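Local coordinates for putative lipoprotein (Bacteroides fragilis, PDB 3QNK) that is of unknown specificity but probably binds glycans at the outer membrane for uptake, as other SusD-like proteins do, at residues K223-W228 with D366-N371; I330-N333 with G337-T340. All coordinates share one frame; numbering follows the deposited sequence.

Interaction 1. Residues K223-W228 with D366-N371; sequences KYRSIW and DYDNYN
Arg-225 and Asp-368 meet in a buried, two-pronged salt bridge. It joins the short helix 221-225 of this SusD-like fold to the loop between strands 360-361 and 384-387. Along 223-228, the helical turn comes first. The carbonyl O of Lys-223 accepts the hydroxyl OG of Ser-226 at 2.6 Å, a bond from just past the helix back into its last turn. Tyr-224 packs against helix 317-322.

Arg-225 makes the direct contact from this segment. Its chain is bent at chi3 (-55°), which swings the guanidinium side-on to the carboxylate. NE donates to OD2 of Asp-368 at 2.8 Å, and NH2 of Arg-225 donates to OD1 of Asp-368 at 2.9 Å. Each nitrogen therefore holds one oxygen, and both oxygens use their syn lone pairs. The fit is not quite flat, because the guanidinium and carboxylate planes lie 29° apart. The two side chains cross at about a right angle. Asp-368 OD2 has a second donor, NE1 of Trp-229, the residue that follows the first segment. Arg-225 also makes a cation-pi contact with Trp-362. The bidentate pairing probably keeps Asp-368 ionised within the buried contact.

After Ser-226, Ile-227 and Trp-228 turn to strand 384-387, where both touch Ile-387. CG2 of Ile-227 sits over the centre of one face of the Trp-228 ring.

On the loop side, Asp-366 probably helps fix the turn that carries Asp-368. Its side chain forms an Asx motif, and Tyr-370 N bonds back to the carbonyl O of Asp-366. In that motif, OD1 of Asp-366 accepts the backbone N of Asn-369 at 2.9 Å, with the donor lying above the carboxylate plane.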
loop_
_atom_site.group_PDB
_atom_site.type_symbol
_atom_site.label_atom_id
_atom_site.label_comp_id
_atom_site.label_asym_id
_atom_site.label_seq_id
_atom_site.Cartn_x
_atom_site.Cartn_y
_atom_site.Cartn_z
ATOM N N LYS B 223 24.621 6.806 -30.058
ATOM C CA LYS B 223 25.685 6.233 -29.212
ATOM C C LYS B 223 25.418 6.486 -27.725
ATOM O O LYS B 223 25.510 5.564 -26.933
ATOM C CB LYS B 223 27.062 6.798 -29.589
ATOM C CG LYS B 223 27.800 5.994 -30.638
ATOM C CD LYS B 223 29.039 6.747 -31.083
ATOM C CE LYS B 223 29.912 5.913 -31.967
ATOM N NZ LYS B 223 31.208 6.595 -32.230
ATOM N N TYR B 224 25.065 7.726 -27.355
ATOM C CA TYR B 224 24.763 8.088 -25.970
ATOM C C TYR B 224 23.529 7.337 -25.469
ATOM O O TYR B 224 23.600 6.720 -24.404
ATOM C CB TYR B 224 24.574 9.598 -25.826
ATOM C CG TYR B 224 24.407 10.049 -24.388
ATOM C CD1 TYR B 224 25.512 10.363 -23.601
ATOM C CD2 TYR B 224 23.143 10.203 -23.827
ATOM C CE1 TYR B 224 25.361 10.805 -22.288
ATOM C CE2 TYR B 224 22.983 10.616 -22.510
ATOM C CZ TYR B 224 24.094 10.929 -21.750
ATOM O OH TYR B 224 23.933 11.346 -20.455
ATOM N N ARG B 225 22.416 7.347 -26.259
ATOM C CA ARG B 225 21.156 6.648 -25.922
ATOM C C ARG B 225 21.333 5.154 -25.738
ATOM O O ARG B 225 20.542 4.533 -25.032
ATOM C CB ARG B 225 20.101 6.860 -26.997
ATOM C CG ARG B 225 19.500 8.231 -26.980
ATOM C CD ARG B 225 18.291 8.297 -27.841
ATOM N NE ARG B 225 18.540 7.863 -29.223
ATOM C CZ ARG B 225 18.625 8.670 -30.281
ATOM N NH1 ARG B 225 18.470 9.986 -30.143
ATOM N NH2 ARG B 225 18.830 8.166 -31.485
ATOM N N SER B 226 22.362 4.580 -26.352
ATOM C CA SER B 226 22.630 3.146 -26.268
ATOM C C SER B 226 23.002 2.672 -24.846
ATOM O O SER B 226 23.081 1.470 -24.637
ATOM C CB SER B 226 23.712 2.743 -27.262
ATOM O OG SER B 226 24.982 3.050 -26.723
ATOM N N ILE B 227 23.219 3.590 -23.880
ATOM C CA ILE B 227 23.537 3.238 -22.487
ATOM C C ILE B 227 22.327 2.494 -21.929
ATOM O O ILE B 227 22.464 1.462 -21.262
ATOM C CB ILE B 227 23.891 4.521 -21.678
ATOM C CG1 ILE B 227 25.237 5.124 -22.137
ATOM C CG2 ILE B 227 23.885 4.284 -20.151
ATOM C CD1 ILE B 227 25.477 6.567 -21.700
ATOM N N TRP B 228 21.138 2.968 -22.309
ATOM C CA TRP B 228 19.858 2.471 -21.831
ATOM C C TRP B 228 19.274 1.331 -22.647
ATOM O O TRP B 228 18.235 0.788 -22.233
ATOM C CB TRP B 228 18.873 3.628 -21.776
ATOM C CG TRP B 228 19.271 4.557 -20.681
ATOM C CD1 TRP B 228 19.046 4.382 -19.349
ATOM C CD2 TRP B 228 20.163 5.672 -20.796
ATOM N NE1 TRP B 228 19.721 5.332 -18.627
ATOM C CE2 TRP B 228 20.377 6.171 -19.494
ATOM C CE3 TRP B 228 20.756 6.341 -21.884
ATOM C CZ2 TRP B 228 21.159 7.318 -19.242
ATOM C CZ3 TRP B 228 21.562 7.450 -21.633
ATOM C CH2 TRP B 228 21.762 7.925 -20.324
ATOM N N ASP B 366 13.510 3.193 -25.406
ATOM C CA ASP B 366 14.216 2.624 -26.551
ATOM C C ASP B 366 13.420 2.812 -27.860
ATOM O O ASP B 366 12.978 1.838 -28.468
ATOM C CB ASP B 366 14.535 1.138 -26.310
ATOM C CG ASP B 366 15.676 0.537 -27.128
ATOM O OD1 ASP B 366 16.117 1.190 -28.121
ATOM O OD2 ASP B 366 16.133 -0.587 -26.775
ATOM N N TYR B 367 13.287 4.075 -28.311
ATOM C CA TYR B 367 12.674 4.436 -29.579
ATOM C C TYR B 367 13.595 4.011 -30.744
ATOM O O TYR B 367 13.157 3.955 -31.893
ATOM C CB TYR B 367 12.422 5.938 -29.644
ATOM C CG TYR B 367 11.305 6.474 -28.781
ATOM C CD1 TYR B 367 10.005 5.981 -28.899
ATOM C CD2 TYR B 367 11.506 7.583 -27.960
ATOM C CE1 TYR B 367 8.953 6.520 -28.159
ATOM C CE2 TYR B 367 10.460 8.130 -27.216
ATOM C CZ TYR B 367 9.184 7.597 -27.326
ATOM O OH TYR B 367 8.147 8.125 -26.602
ATOM N N ASP B 368 14.874 3.716 -30.447
ATOM C CA ASP B 368 15.831 3.256 -31.447
ATOM C C ASP B 368 15.518 1.820 -31.897
ATOM O O ASP B 368 15.469 1.550 -33.101
ATOM C CB ASP B 368 17.273 3.315 -30.902
ATOM C CG ASP B 368 17.833 4.708 -30.699
ATOM O OD1 ASP B 368 18.075 5.395 -31.700
ATOM O OD2 ASP B 368 18.044 5.100 -29.527
ATOM N N ASN B 369 15.296 0.903 -30.937
ATOM C CA ASN B 369 15.143 -0.517 -31.247
ATOM C C ASN B 369 13.764 -1.093 -31.096
ATOM O O ASN B 369 13.382 -1.942 -31.899
ATOM C CB ASN B 369 16.082 -1.314 -30.354
ATOM C CG ASN B 369 17.521 -0.891 -30.509
ATOM O OD1 ASN B 369 18.114 -1.056 -31.580
ATOM N ND2 ASN B 369 18.093 -0.301 -29.471
ATOM N N TYR B 370 13.031 -0.699 -30.047
ATOM C CA TYR B 370 11.712 -1.249 -29.738
ATOM C C TYR B 370 10.696 -1.086 -30.852
ATOM O O TYR B 370 10.811 -0.210 -31.724
ATOM C CB TYR B 370 11.131 -0.624 -28.450
ATOM C CG TYR B 370 11.509 -1.331 -27.166
ATOM C CD1 TYR B 370 12.701 -2.042 -27.059
ATOM C CD2 TYR B 370 10.701 -1.246 -26.038
ATOM C CE1 TYR B 370 13.064 -2.675 -25.867
ATOM C CE2 TYR B 370 11.063 -1.854 -24.833
ATOM C CZ TYR B 370 12.241 -2.575 -24.752
ATOM O OH TYR B 370 12.594 -3.183 -23.565
ATOM N N ASN B 371 9.714 -2.007 -30.801
ATOM C CA ASN B 371 8.524 -2.009 -31.655
ATOM C C ASN B 371 7.428 -1.307 -30.865
ATOM O O ASN B 371 7.562 -1.157 -29.635
ATOM C CB ASN B 371 8.093 -3.420 -32.111
ATOM C CG ASN B 371 6.807 -3.442 -32.947
ATOM O OD1 ASN B 371 6.463 -2.484 -33.669
ATOM N ND2 ASN B 371 6.037 -4.521 -32.825
#

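Interaction 2. Residues I330-N333 with G337-T340; sequences IFFN and GAVT
Ile-330 and Val-339 form the antiparallel hydrogen-bonded pair of a small two-stranded beta hairpin, made of strands 329-330 and 339-340. Ile-330 N donates to Val-339 O at 3.1 Å. In return, Val-339 N donates to Ile-330 O at 2.9 Å. Both bonds are nearly straight. Ile-330 O also receives a CA-H...O contact from Ala-338, with CA 3.2 Å away.

The side chains of the pair lie side by side on one face of the sheet and point the same way. Their CG1 atoms touch at 3.8 Å, Ile-330 against Val-339. In both residues CG1 lies between the backbone N and the carbonyl carbon, and this lets the two CG1 atoms meet. CG1 of Val-339 also lies at the edge of the Phe-331 ring, near its plane, 4.4 Å from CD2 of Phe-331.

Toward the turn, the chain leaves strand geometry at Phe-331, which has a positive phi of 64°. Gly-337, on the other arm, also has a positive phi, 71°. No further backbone hydrogen bond joins the segments.

Around the hairpin, other loops of the chain cover its side chains. Phe-331 packs on Met-258 and meets Tyr-367 edge-to-face, while Ile-330 also touches Tyr-367. Val-339 rests on Asp-264 and Lys-265. Tyr-266 OH bonds to the carbonyl O of Gly-337, and Lys-265 NZ to that of Ala-338. Phe-332 is exposed, and its ring lies obliquely against the methyl of Ala-338. CD1 of Phe-332 is 3.6 Å from CB of Ala-338.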
loop_
_atom_site.group_PDB
_atom_site.type_symbol
_atom_site.label_atom_id
_atom_site.label_comp_id
_atom_site.label_asym_id
_atom_site.label_seq_id
_atom_site.Cartn_x
_atom_site.Cartn_y
_atom_site.Cartn_z
ATOM N N ILE B 330 11.144 8.779 -34.359
ATOM C CA ILE B 330 11.222 7.726 -33.345
ATOM C C ILE B 330 10.647 6.433 -33.931
ATOM O O ILE B 330 9.971 6.487 -34.952
ATOM C CB ILE B 330 10.503 8.150 -32.032
ATOM C CG1 ILE B 330 9.044 8.585 -32.288
ATOM C CG2 ILE B 330 11.303 9.255 -31.284
ATOM C CD1 ILE B 330 8.187 8.688 -31.077
ATOM N N PHE B 331 10.926 5.279 -33.290
ATOM C CA PHE B 331 10.447 3.927 -33.633
ATOM C C PHE B 331 10.960 3.443 -34.998
ATOM O O PHE B 331 10.224 2.797 -35.750
ATOM C CB PHE B 331 8.915 3.828 -33.548
ATOM C CG PHE B 331 8.396 3.681 -32.141
ATOM C CD1 PHE B 331 8.731 2.568 -31.370
ATOM C CD2 PHE B 331 7.538 4.631 -31.595
ATOM C CE1 PHE B 331 8.216 2.409 -30.074
ATOM C CE2 PHE B 331 7.024 4.473 -30.302
ATOM C CZ PHE B 331 7.371 3.363 -29.550
ATOM N N PHE B 332 12.252 3.682 -35.262
ATOM C CA PHE B 332 12.939 3.306 -36.495
ATOM C C PHE B 332 12.848 1.824 -36.802
ATOM O O PHE B 332 12.631 1.459 -37.963
ATOM C CB PHE B 332 14.420 3.667 -36.397
ATOM C CG PHE B 332 14.713 5.095 -36.032
ATOM C CD1 PHE B 332 14.620 6.107 -36.983
ATOM C CD2 PHE B 332 15.132 5.428 -34.749
ATOM C CE1 PHE B 332 14.909 7.434 -36.643
ATOM C CE2 PHE B 332 15.437 6.751 -34.418
ATOM C CZ PHE B 332 15.331 7.743 -35.368
ATOM N N ASN B 333 13.037 0.971 -35.764
ATOM C CA ASN B 333 13.077 -0.492 -35.896
ATOM C C ASN B 333 11.777 -1.177 -35.393
ATOM O O ASN B 333 11.791 -2.321 -34.899
ATOM C CB ASN B 333 14.335 -1.056 -35.210
ATOM C CG ASN B 333 15.616 -0.630 -35.898
ATOM O OD1 ASN B 333 15.895 -0.988 -37.053
ATOM N ND2 ASN B 333 16.425 0.168 -35.220
ATOM N N GLY B 337 8.184 1.255 -39.573
ATOM C CA GLY B 337 9.307 2.188 -39.478
ATOM C C GLY B 337 9.072 3.474 -38.695
ATOM O O GLY B 337 8.051 3.629 -38.020
ATOM N N ALA B 338 10.033 4.418 -38.786
ATOM C CA ALA B 338 10.040 5.685 -38.060
ATOM C C ALA B 338 8.812 6.543 -38.334
ATOM O O ALA B 338 8.360 6.677 -39.477
ATOM C CB ALA B 338 11.299 6.478 -38.376
ATOM N N VAL B 339 8.276 7.112 -37.253
ATOM C CA VAL B 339 7.152 8.039 -37.235
ATOM C C VAL B 339 7.737 9.427 -36.859
ATOM O O VAL B 339 8.687 9.501 -36.068
ATOM C CB VAL B 339 5.996 7.547 -36.292
ATOM C CG1 VAL B 339 6.425 7.447 -34.828
ATOM C CG2 VAL B 339 4.735 8.390 -36.438
ATOM N N THR B 340 7.222 10.508 -37.476
ATOM C CA THR B 340 7.699 11.854 -37.167
ATOM C C THR B 340 6.697 12.503 -36.231
ATOM O O THR B 340 5.485 12.488 -36.501
ATOM C CB THR B 340 7.960 12.671 -38.438
ATOM O OG1 THR B 340 8.858 11.950 -39.291
ATOM C CG2 THR B 340 8.557 14.030 -38.128
#

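Overall arrangement
From the N terminus, the chain passes a run of helices before it reaches helix 221-225 and the residues just after it. It then passes through strand 238-244 and helix 317-322 to the hairpin of interaction 2. That contact closes a very short loop, with three residues between its segments. The chain returns at 366-371, where interaction 1 closes a loop of 137 residues. Interaction 2 thus lies wholly within this larger loop. The two centres are 12 Å apart, and the contacts touch. Asn-333 ND2 probably bonds to Asp-368 O, and Tyr-370 O packs on Phe-331. The loop 366-371 therefore joins the hairpin to helix 221-225.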